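Local coordinates for protein telomerase reverse transcriptase (Candida tropicalis MYA-3404, PDB 6ZD1) that probably lengthens chromosome ends by copying a template within the enzyme's own RNA component into telomeric DNA repeats, at residues I56-L61 against E84-I89; E2-T6 against S170-I175; I73-F79 against F194-I200; Y181-S186 against K235-K239. All coordinates share one frame; numbering follows the deposited sequence.

Overall arrangement
The four contacts form a chain of interfaces running from the helical periphery toward the reverse transcriptase part. Contacts 1 and 2 are mainly apolar, contact 2 with one weak hydrogen bond, and lie farthest from the chain's centre; they meet where I89 of contact 1 packs on I175 of contact 2, so helix 79-93 rests on helix 158-179. Contact 3 adds backbone hydrogen bonding and aromatic faces, and touches contact 1 through L61 and T77 and the hydroxyls of Y57 and S199. Contacts 3 and 4 share one hairpin, strands 180-184 and 193-197. Contact 4, nearest the centre, joins this hairpin to strand 231-237 with mixed chemistry. All four combine buried and partly exposed residues.

Contact 1 of 4, residues I56-L61 against E84-I89; sequences IYNKYL and EVVLII
I56 and Y60, one turn apart on helix 53-60, set their side chains against V85, I88 and I89 of helix 79-93, and the buried half of this interface illustrates how branched aliphatics close a helix pair. Here I56, L61, V85 and I89 are all buried, and two methyl ends meet: I56 CD1 lies 3.5 Å from I89 CD1, the two side chains crossing at a slant. In I56, CD1 is anti to CA about the CB-CG1 bond (chi2 176°), which extends the longer branch toward I89. V85 is gripped on one branch, its CG2 lying 3.6 Å from Y60 CB and 4.0 Å from L61 CG, where V85 and L61 point their ends at each other. W180 touches both V85 and L61, extending the apolar cluster to the neighbouring strand 180-184.

The other flank, Y60, E84 and I88, is partly exposed. There the Y60 ring swings past V85, and its phenol end meets I88 closely, with I88 CD1 3.3 Å from Y60 OH. Only E84 sits loosely: its carboxylate plane is turned 60° from the ring, E84 OE2 stays 4.0 Å from Y60 CE1, and a long, weak ion pair links E84 to R81. No hydrogen bond joins the segments. With N-to-C directions 149° apart, this is a roughly antiparallel helix packing that sets helix 53-60 on helix 79-93 of the telomerase RNA-binding domain.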
# COMPACT_ATOMS: atom_id res chain seq x y z
N ILE A 56 33.68 -8.63 -0.27
CA ILE A 56 32.99 -7.54 0.40
C ILE A 56 31.81 -8.09 1.20
O ILE A 56 31.50 -7.60 2.30
CB ILE A 56 32.54 -6.48 -0.61
CG1 ILE A 56 33.74 -5.90 -1.35
CG2 ILE A 56 31.76 -5.37 0.07
CD1 ILE A 56 33.38 -4.92 -2.43
N TYR A 57 31.13 -9.10 0.66
CA TYR A 57 30.03 -9.73 1.38
C TYR A 57 30.54 -10.46 2.63
O TYR A 57 29.88 -10.42 3.68
CB TYR A 57 29.29 -10.70 0.46
CG TYR A 57 28.15 -11.43 1.14
CD1 TYR A 57 26.89 -10.85 1.23
CD2 TYR A 57 28.34 -12.70 1.68
CE1 TYR A 57 25.85 -11.52 1.85
CE2 TYR A 57 27.30 -13.37 2.30
CZ TYR A 57 26.05 -12.77 2.38
OH TYR A 57 25.01 -13.43 2.99
N ASN A 58 31.69 -11.12 2.52
CA ASN A 58 32.27 -11.79 3.69
C ASN A 58 32.62 -10.80 4.79
O ASN A 58 32.48 -11.12 5.98
CB ASN A 58 33.50 -12.59 3.27
CG ASN A 58 33.15 -13.88 2.57
OD1 ASN A 58 32.01 -14.09 2.15
ND2 ASN A 58 34.13 -14.77 2.43
N LYS A 59 33.06 -9.60 4.42
CA LYS A 59 33.53 -8.65 5.42
C LYS A 59 32.38 -7.92 6.11
O LYS A 59 32.37 -7.79 7.34
CB LYS A 59 34.49 -7.64 4.78
CG LYS A 59 35.10 -6.65 5.76
CD LYS A 59 36.14 -5.76 5.09
CE LYS A 59 36.76 -4.79 6.09
NZ LYS A 59 37.83 -3.95 5.49
N TYR A 60 31.39 -7.45 5.34
CA TYR A 60 30.37 -6.55 5.86
C TYR A 60 29.01 -7.18 6.08
O TYR A 60 28.27 -6.72 6.95
CB TYR A 60 30.20 -5.35 4.92
CG TYR A 60 31.45 -4.52 4.74
CD1 TYR A 60 31.74 -3.48 5.61
CD2 TYR A 60 32.34 -4.78 3.71
CE1 TYR A 60 32.89 -2.72 5.46
CE2 TYR A 60 33.49 -4.02 3.54
CZ TYR A 60 33.75 -2.99 4.42
OH TYR A 60 34.89 -2.23 4.26
N LEU A 61 28.64 -8.17 5.28
CA LEU A 61 27.25 -8.68 5.35
C LEU A 61 27.15 -10.15 5.72
O LEU A 61 26.35 -10.82 5.12
CB LEU A 61 26.69 -8.51 3.94
CG LEU A 61 26.44 -7.10 3.49
CD1 LEU A 61 25.83 -7.12 2.12
CD2 LEU A 61 25.50 -6.44 4.43
N GLU A 84 27.00 1.81 3.69
CA GLU A 84 28.45 1.67 3.57
C GLU A 84 28.82 0.67 2.48
O GLU A 84 29.73 0.92 1.68
CB GLU A 84 29.05 1.26 4.91
CG GLU A 84 30.58 1.27 4.94
CD GLU A 84 31.15 0.92 6.30
OE1 GLU A 84 30.38 0.45 7.17
OE2 GLU A 84 32.36 1.12 6.51
N VAL A 85 28.11 -0.47 2.42
CA VAL A 85 28.38 -1.46 1.39
C VAL A 85 28.14 -0.86 0.00
O VAL A 85 28.96 -1.02 -0.91
CB VAL A 85 27.53 -2.72 1.61
CG1 VAL A 85 27.64 -3.64 0.40
CG2 VAL A 85 27.98 -3.45 2.86
N VAL A 86 27.01 -0.18 -0.17
CA VAL A 86 26.67 0.39 -1.47
C VAL A 86 27.73 1.39 -1.91
O VAL A 86 28.21 1.35 -3.05
CB VAL A 86 25.26 1.02 -1.42
CG1 VAL A 86 24.97 1.76 -2.71
CG2 VAL A 86 24.22 -0.05 -1.17
N LEU A 87 28.11 2.31 -1.02
CA LEU A 87 29.08 3.34 -1.40
C LEU A 87 30.46 2.74 -1.63
O LEU A 87 31.22 3.25 -2.47
CB LEU A 87 29.14 4.42 -0.33
CG LEU A 87 27.85 5.22 -0.13
CD1 LEU A 87 28.06 6.35 0.88
CD2 LEU A 87 27.34 5.76 -1.46
N ILE A 88 30.81 1.67 -0.92
CA ILE A 88 32.08 1.00 -1.15
C ILE A 88 32.11 0.37 -2.54
O ILE A 88 33.12 0.44 -3.25
CB ILE A 88 32.34 -0.04 -0.04
CG1 ILE A 88 32.82 0.66 1.24
CG2 ILE A 88 33.36 -1.08 -0.49
CD1 ILE A 88 33.04 -0.27 2.41
N ILE A 89 31.00 -0.25 -2.95
CA ILE A 89 30.90 -0.77 -4.31
C ILE A 89 30.99 0.37 -5.32
O ILE A 89 31.73 0.29 -6.31
CB ILE A 89 29.61 -1.59 -4.49
CG1 ILE A 89 29.50 -2.68 -3.43
CG2 ILE A 89 29.58 -2.22 -5.88
CD1 ILE A 89 30.28 -3.91 -3.73

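Contact 2 of 4, residues E2-T6 against S170-I175; sequences EIIRT and SLVKNI
I3 lays its branched side chain across L171, N174 and I175, part of an irregular N-terminal segment packed on helix 158-179 of the telomerase RNA-binding domain, here with a wider pi-type turn at 170-172. The example is instructive for how one isoleucine uses both branches. I3 stands at about a right angle to both L171 and I175: its CG2 branch approaches L171 CD2 at 3.9 Å, while its CD1 end lies 3.9 Å from I175 CG1. Rotation about CB-CG1 (chi2 -63°) turns CD1 away from the extended course, to lie near I175 CA.

I4 meets the same leucine at a slant, its CG1 3.5 Å from L171 CD2, so this one methyl is touched by both isoleucines; W166 also touches I4 and L171. D48 ties the segment down, accepting hydrogen bonds from the backbone N of E2, I3 and I4.

At the more exposed border, R5 slants past N174, guanidinium and amide planes 80° apart, with R5 NH2 4.1 Å from N174 ND2 and no hydrogen bond between them. N174 supplies the one hydrogen bond between the segments, a weak one in which its ND2 donates to I3 O at 3.3 Å, with an angle of 149° at the hydrogen.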
# COMPACT_ATOMS: atom_id res chain seq x y z
N GLU A 2 29.64 -8.79 -12.04
CA GLU A 2 28.31 -9.38 -12.16
C GLU A 2 27.22 -8.44 -11.65
O GLU A 2 26.20 -8.88 -11.13
CB GLU A 2 28.26 -10.71 -11.40
CG GLU A 2 28.75 -10.61 -9.96
CD GLU A 2 28.85 -11.97 -9.31
OE1 GLU A 2 29.16 -12.95 -10.02
OE2 GLU A 2 28.63 -12.05 -8.08
N ILE A 3 27.45 -7.14 -11.81
CA ILE A 3 26.46 -6.11 -11.51
C ILE A 3 25.93 -5.47 -12.78
O ILE A 3 24.73 -5.17 -12.88
CB ILE A 3 27.05 -5.05 -10.55
CG1 ILE A 3 27.12 -5.60 -9.13
CG2 ILE A 3 26.24 -3.76 -10.59
CD1 ILE A 3 25.76 -5.93 -8.53
N ILE A 4 26.79 -5.25 -13.76
CA ILE A 4 26.42 -4.73 -15.07
C ILE A 4 26.37 -5.92 -16.03
O ILE A 4 27.41 -6.52 -16.33
CB ILE A 4 27.41 -3.67 -15.56
CG1 ILE A 4 27.70 -2.67 -14.43
CG2 ILE A 4 26.89 -2.96 -16.81
CD1 ILE A 4 28.76 -1.65 -14.77
N ARG A 5 25.18 -6.25 -16.51
CA ARG A 5 24.99 -7.35 -17.46
C ARG A 5 24.60 -6.82 -18.84
O ARG A 5 23.77 -7.40 -19.54
CB ARG A 5 23.96 -8.35 -16.93
CG ARG A 5 24.58 -9.51 -16.13
CD ARG A 5 23.68 -10.00 -14.99
NE ARG A 5 23.38 -8.94 -14.03
CZ ARG A 5 22.73 -9.11 -12.88
NH1 ARG A 5 22.31 -10.32 -12.53
NH2 ARG A 5 22.51 -8.08 -12.08
N THR A 6 25.20 -5.70 -19.22
CA THR A 6 25.13 -5.16 -20.57
C THR A 6 26.54 -4.73 -20.98
O THR A 6 27.40 -4.49 -20.13
CB THR A 6 24.15 -3.99 -20.68
OG1 THR A 6 24.43 -3.03 -19.65
CG2 THR A 6 22.71 -4.47 -20.53
N SER A 170 20.47 1.18 -12.79
CA SER A 170 21.19 -0.03 -13.17
C SER A 170 22.26 -0.41 -12.14
O SER A 170 22.32 -1.57 -11.72
CB SER A 170 21.84 0.13 -14.55
OG SER A 170 20.87 0.36 -15.56
N LEU A 171 23.10 0.54 -11.74
CA LEU A 171 24.15 0.21 -10.79
C LEU A 171 23.62 0.09 -9.36
O LEU A 171 23.70 -0.98 -8.75
CB LEU A 171 25.27 1.25 -10.85
CG LEU A 171 26.14 1.17 -12.10
CD1 LEU A 171 27.26 2.20 -12.04
CD2 LEU A 171 26.71 -0.22 -12.20
N VAL A 172 23.03 1.17 -8.84
CA VAL A 172 22.63 1.18 -7.43
C VAL A 172 21.57 0.13 -7.17
O VAL A 172 21.66 -0.64 -6.20
CB VAL A 172 22.16 2.59 -7.02
CG1 VAL A 172 21.63 2.58 -5.58
CG2 VAL A 172 23.29 3.59 -7.16
N LYS A 173 20.57 0.04 -8.05
CA LYS A 173 19.46 -0.88 -7.80
C LYS A 173 19.91 -2.33 -7.87
O LYS A 173 19.51 -3.15 -7.03
CB LYS A 173 18.33 -0.61 -8.80
CG LYS A 173 17.15 -1.55 -8.66
CD LYS A 173 16.15 -1.34 -9.79
CE LYS A 173 15.24 -0.16 -9.50
NZ LYS A 173 14.30 -0.48 -8.40
N ASN A 174 20.74 -2.68 -8.86
CA ASN A 174 21.19 -4.06 -8.96
C ASN A 174 22.07 -4.46 -7.79
O ASN A 174 22.04 -5.62 -7.36
CB ASN A 174 21.93 -4.29 -10.28
CG ASN A 174 21.00 -4.23 -11.47
OD1 ASN A 174 19.78 -4.31 -11.32
ND2 ASN A 174 21.57 -4.10 -12.66
N ILE A 175 22.87 -3.53 -7.26
CA ILE A 175 23.65 -3.82 -6.07
C ILE A 175 22.73 -4.19 -4.91
O ILE A 175 22.97 -5.18 -4.21
CB ILE A 175 24.53 -2.61 -5.71
CG1 ILE A 175 25.63 -2.44 -6.76
CG2 ILE A 175 25.12 -2.76 -4.31
CD1 ILE A 175 26.28 -1.08 -6.73

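Contact 3 of 4, residues I73-F79 against F194-I200; sequences IDYSTKF and FYFTHSI
The backbone of I73-F79 runs beside strand 193-197 and is tied to it where T77 N donates to Y195 O at 2.6 Å, almost in line with the carbonyl (176° at the oxygen), while a water bridges T77 O and Y195 N. That strand's other neighbour is strand 180-184 of the same hairpin, so the pairing here is a local one and not a regular third strand.

Aromatic faces then take up the loop's side chains. The CG2 methyl of I73 sits squarely over the F194 ring, 3.4 Å from its centroid and only 8° off the normal, a CH-pi contact, close for such a pair. S76 CB makes a second one over a face of F196, at 3.9 Å from that centroid, whereas Y75 CB and I73 CA approach the same ring at its edge. Farther along, Y75 CD1 rests on I200 CG1 at 3.9 Å, the two side chains at about a right angle, and the edge of the F79 ring meets Y195, whose hydroxyl is bonded to L116 O.

The hydroxyl of S76 turns back on its own loop: with chi1 at 69° it lies between backbone N and carbonyl carbon and donates to I73 O at 2.7 Å. That oxygen also accepts from S76 N, so two donors converge on it and close the turn that carries I73 and S76 to their rings. The chemistry thus implies a loop shaped by its own polar bonds and joined to the strand by one short backbone bond, a bridging water and carbon packed on aromatic rings.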
# COMPACT_ATOMS: atom_id res chain seq x y z
N ILE A 73 12.85 -8.63 12.70
CA ILE A 73 13.54 -7.50 12.05
C ILE A 73 14.99 -7.32 12.50
O ILE A 73 15.75 -6.63 11.82
CB ILE A 73 12.85 -6.15 12.31
CG1 ILE A 73 11.60 -6.34 13.18
CG2 ILE A 73 12.52 -5.47 10.99
CD1 ILE A 73 11.03 -5.04 13.70
N ASP A 74 15.38 -7.92 13.62
CA ASP A 74 16.75 -7.79 14.10
C ASP A 74 17.76 -8.46 13.17
O ASP A 74 18.95 -8.12 13.20
CB ASP A 74 16.82 -8.33 15.53
CG ASP A 74 15.87 -7.60 16.47
OD1 ASP A 74 15.61 -6.40 16.25
OD2 ASP A 74 15.39 -8.24 17.45
N TYR A 75 17.33 -9.43 12.36
CA TYR A 75 18.21 -10.03 11.37
C TYR A 75 18.56 -9.08 10.22
O TYR A 75 19.52 -9.33 9.49
CB TYR A 75 17.54 -11.26 10.76
CG TYR A 75 17.28 -12.41 11.71
CD1 TYR A 75 18.27 -13.36 11.97
CD2 TYR A 75 16.05 -12.56 12.31
CE1 TYR A 75 18.05 -14.41 12.85
CE2 TYR A 75 15.80 -13.61 13.15
CZ TYR A 75 16.80 -14.54 13.41
OH TYR A 75 16.55 -15.58 14.28
N SER A 76 17.78 -8.02 10.01
CA SER A 76 18.01 -7.14 8.88
C SER A 76 19.34 -6.41 9.03
O SER A 76 19.79 -6.14 10.15
CB SER A 76 16.87 -6.13 8.74
OG SER A 76 16.88 -5.19 9.80
N THR A 77 19.96 -6.10 7.90
CA THR A 77 21.18 -5.31 7.94
C THR A 77 20.86 -3.87 8.32
O THR A 77 19.96 -3.26 7.75
CB THR A 77 21.89 -5.35 6.58
OG1 THR A 77 22.05 -6.71 6.16
CG2 THR A 77 23.25 -4.69 6.68
N LYS A 78 21.61 -3.34 9.29
CA LYS A 78 21.41 -1.96 9.70
C LYS A 78 21.61 -1.02 8.51
O LYS A 78 22.43 -1.28 7.62
CB LYS A 78 22.36 -1.59 10.83
CG LYS A 78 22.23 -2.47 12.05
CD LYS A 78 20.78 -2.60 12.49
CE LYS A 78 20.63 -3.58 13.64
NZ LYS A 78 19.21 -3.69 14.08
N PHE A 79 20.85 0.07 8.50
CA PHE A 79 20.85 0.94 7.33
C PHE A 79 22.21 1.57 7.09
O PHE A 79 22.60 1.79 5.93
CB PHE A 79 19.78 2.03 7.48
CG PHE A 79 19.61 2.87 6.25
CD1 PHE A 79 19.09 2.33 5.09
CD2 PHE A 79 19.98 4.21 6.26
CE1 PHE A 79 18.94 3.10 3.95
CE2 PHE A 79 19.83 4.99 5.12
CZ PHE A 79 19.31 4.43 3.97
N PHE A 194 13.43 -2.48 5.24
CA PHE A 194 14.36 -3.38 5.90
C PHE A 194 15.08 -4.25 4.88
O PHE A 194 14.45 -4.85 4.01
CB PHE A 194 13.62 -4.23 6.93
CG PHE A 194 13.08 -3.41 8.06
CD1 PHE A 194 11.72 -3.34 8.31
CD2 PHE A 194 13.95 -2.67 8.85
CE1 PHE A 194 11.25 -2.58 9.36
CE2 PHE A 194 13.47 -1.90 9.89
CZ PHE A 194 12.12 -1.86 10.15
N TYR A 195 16.40 -4.27 4.99
CA TYR A 195 17.27 -5.03 4.10
C TYR A 195 17.66 -6.33 4.79
O TYR A 195 18.41 -6.31 5.78
CB TYR A 195 18.49 -4.20 3.71
CG TYR A 195 18.18 -2.96 2.90
CD1 TYR A 195 17.62 -1.83 3.49
CD2 TYR A 195 18.46 -2.92 1.54
CE1 TYR A 195 17.35 -0.70 2.74
CE2 TYR A 195 18.19 -1.79 0.79
CZ TYR A 195 17.63 -0.69 1.39
OH TYR A 195 17.36 0.43 0.63
N PHE A 196 17.16 -7.44 4.28
CA PHE A 196 17.58 -8.77 4.69
C PHE A 196 18.46 -9.36 3.60
O PHE A 196 18.07 -9.36 2.43
CB PHE A 196 16.38 -9.69 4.94
CG PHE A 196 15.47 -9.23 6.05
CD1 PHE A 196 15.66 -9.69 7.34
CD2 PHE A 196 14.43 -8.36 5.80
CE1 PHE A 196 14.84 -9.28 8.37
CE2 PHE A 196 13.60 -7.94 6.82
CZ PHE A 196 13.80 -8.41 8.11
N THR A 197 19.65 -9.83 3.98
CA THR A 197 20.49 -10.53 3.02
C THR A 197 19.78 -11.78 2.52
O THR A 197 19.03 -12.42 3.26
CB THR A 197 21.83 -10.91 3.65
OG1 THR A 197 21.63 -11.90 4.66
CG2 THR A 197 22.51 -9.69 4.27
N HIS A 198 20.00 -12.11 1.25
CA HIS A 198 19.29 -13.23 0.64
C HIS A 198 19.51 -14.52 1.44
O HIS A 198 18.58 -15.32 1.59
CB HIS A 198 19.74 -13.44 -0.81
CG HIS A 198 19.32 -12.34 -1.73
ND1 HIS A 198 18.00 -12.00 -1.94
CD2 HIS A 198 20.04 -11.51 -2.52
CE1 HIS A 198 17.93 -11.00 -2.81
NE2 HIS A 198 19.15 -10.69 -3.18
N SER A 199 20.71 -14.71 1.98
CA SER A 199 21.00 -15.93 2.73
C SER A 199 20.15 -16.02 3.99
O SER A 199 19.60 -17.08 4.31
CB SER A 199 22.49 -16.02 3.06
OG SER A 199 22.97 -14.82 3.65
N ILE A 200 20.03 -14.92 4.73
CA ILE A 200 19.26 -14.98 5.97
C ILE A 200 17.76 -14.83 5.71
O ILE A 200 16.94 -15.35 6.47
CB ILE A 200 19.76 -13.92 6.98
CG1 ILE A 200 19.39 -14.33 8.40
CG2 ILE A 200 19.19 -12.55 6.66
CD1 ILE A 200 19.95 -15.68 8.82
O HOH W 1 17.06 -2.37 7.46

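Contact 4 of 4, residues Y181-S186 against K235-K239; sequences YVTESS and KLIPK
T183, S185 and S186 face I237 and P238 where two sequence motifs of telomerase meet: the YVTE strand fits the T motif hairpin, and the IPK strand fits motif 1 of the reverse transcriptase. The short strands 181-184 and 235-237 are inclined at 61°, with axes 7.8 Å apart at closest, so they cross without pairing as sheet neighbours. The first pairs with strand 193-197, while the second belongs to strand 231-237, which lies between strands 443-446 and 244-249 of its own sheet.

Van der Waals contacts make up most of the crossing. I237 presents its CG2 methyl to the bend after the hairpin strand, 3.5 Å from S186 N and 3.6 Å from E184 O. T183 points at the proline ring, its CG2 4.0 Å from P238 CG and its OG1 near CD. At the outer end, the hydroxyl of Y181 lies against the aliphatic part of K235, 3.9 Å from CG; the Y181 ring itself stacks on W201.

Polar links are few and weak. T183 OG1 makes a weak hydrogen bond within its own strand to E184 O at 3.2 Å. P238 centres an inverse gamma turn, in which K239 N makes a weak bond to I237 O. S185 extends its hydroxyl anti to its own nitrogen (chi1 176°), and S185 OG gives P238 O a weak hydrogen bond of 3.4 Å.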
# COMPACT_ATOMS: atom_id res chain seq x y z
N TYR A 181 17.09 -8.67 0.09
CA TYR A 181 15.66 -8.62 -0.17
C TYR A 181 15.10 -7.48 0.67
O TYR A 181 15.40 -7.39 1.86
CB TYR A 181 14.99 -9.94 0.20
CG TYR A 181 13.48 -9.93 0.05
CD1 TYR A 181 12.88 -10.29 -1.15
CD2 TYR A 181 12.66 -9.58 1.11
CE1 TYR A 181 11.50 -10.28 -1.29
CE2 TYR A 181 11.29 -9.56 0.98
CZ TYR A 181 10.71 -9.92 -0.22
OH TYR A 181 9.35 -9.91 -0.35
N VAL A 182 14.32 -6.60 0.04
CA VAL A 182 13.83 -5.39 0.69
C VAL A 182 12.31 -5.47 0.78
O VAL A 182 11.62 -5.57 -0.25
CB VAL A 182 14.26 -4.12 -0.06
CG1 VAL A 182 13.87 -2.89 0.74
CG2 VAL A 182 15.76 -4.15 -0.32
N THR A 183 11.79 -5.39 2.00
CA THR A 183 10.37 -5.37 2.27
C THR A 183 10.07 -4.30 3.31
O THR A 183 10.86 -4.11 4.24
CB THR A 183 9.87 -6.74 2.77
OG1 THR A 183 8.53 -6.63 3.24
CG2 THR A 183 10.76 -7.25 3.89
N GLU A 184 8.96 -3.60 3.15
CA GLU A 184 8.50 -2.69 4.19
C GLU A 184 7.76 -3.48 5.26
O GLU A 184 7.01 -4.41 4.97
CB GLU A 184 7.60 -1.60 3.61
CG GLU A 184 6.27 -2.07 3.06
CD GLU A 184 5.56 -1.00 2.25
OE1 GLU A 184 6.25 -0.14 1.66
OE2 GLU A 184 4.31 -1.00 2.21
N SER A 185 8.04 -3.14 6.52
CA SER A 185 7.40 -3.82 7.63
C SER A 185 5.94 -3.41 7.77
O SER A 185 5.55 -2.29 7.44
CB SER A 185 8.13 -3.53 8.94
OG SER A 185 7.46 -4.13 10.04
N SER A 186 5.12 -4.35 8.25
CA SER A 186 3.82 -4.02 8.81
C SER A 186 4.06 -3.61 10.26
O SER A 186 4.29 -4.45 11.13
CB SER A 186 2.86 -5.20 8.70
OG SER A 186 3.34 -6.30 9.44
N LYS A 235 4.11 -14.23 -0.26
CA LYS A 235 4.95 -13.10 0.11
C LYS A 235 4.86 -12.91 1.62
O LYS A 235 3.78 -13.00 2.20
CB LYS A 235 4.51 -11.82 -0.62
CG LYS A 235 5.62 -10.80 -0.79
CD LYS A 235 5.19 -9.66 -1.70
CE LYS A 235 4.61 -8.50 -0.90
NZ LYS A 235 5.66 -7.81 -0.10
N LEU A 236 6.01 -12.66 2.25
CA LEU A 236 6.09 -12.53 3.70
C LEU A 236 6.43 -11.10 4.09
O LEU A 236 7.17 -10.41 3.38
CB LEU A 236 7.12 -13.49 4.29
CG LEU A 236 6.77 -14.97 4.14
CD1 LEU A 236 7.85 -15.85 4.75
CD2 LEU A 236 5.42 -15.27 4.76
N ILE A 237 5.85 -10.65 5.20
CA ILE A 237 6.01 -9.29 5.72
C ILE A 237 6.33 -9.37 7.21
O ILE A 237 5.63 -10.07 7.95
CB ILE A 237 4.75 -8.44 5.48
CG1 ILE A 237 4.49 -8.33 3.98
CG2 ILE A 237 4.90 -7.05 6.08
CD1 ILE A 237 3.13 -7.79 3.66
N PRO A 238 7.33 -8.63 7.70
CA PRO A 238 7.84 -8.87 9.06
C PRO A 238 6.94 -8.43 10.21
O PRO A 238 7.19 -7.42 10.88
CB PRO A 238 9.16 -8.08 9.06
CG PRO A 238 9.54 -7.98 7.61
CD PRO A 238 8.23 -7.77 6.92
N LYS A 239 5.88 -9.23 10.43
CA LYS A 239 4.86 -8.96 11.49
C LYS A 239 5.42 -9.33 12.87
O LYS A 239 5.02 -10.38 13.41
CB LYS A 239 3.58 -9.75 11.19
CG LYS A 239 2.41 -8.91 10.69
CD LYS A 239 1.37 -8.64 11.75
CE LYS A 239 0.28 -7.70 11.29
NZ LYS A 239 -0.99 -8.41 11.03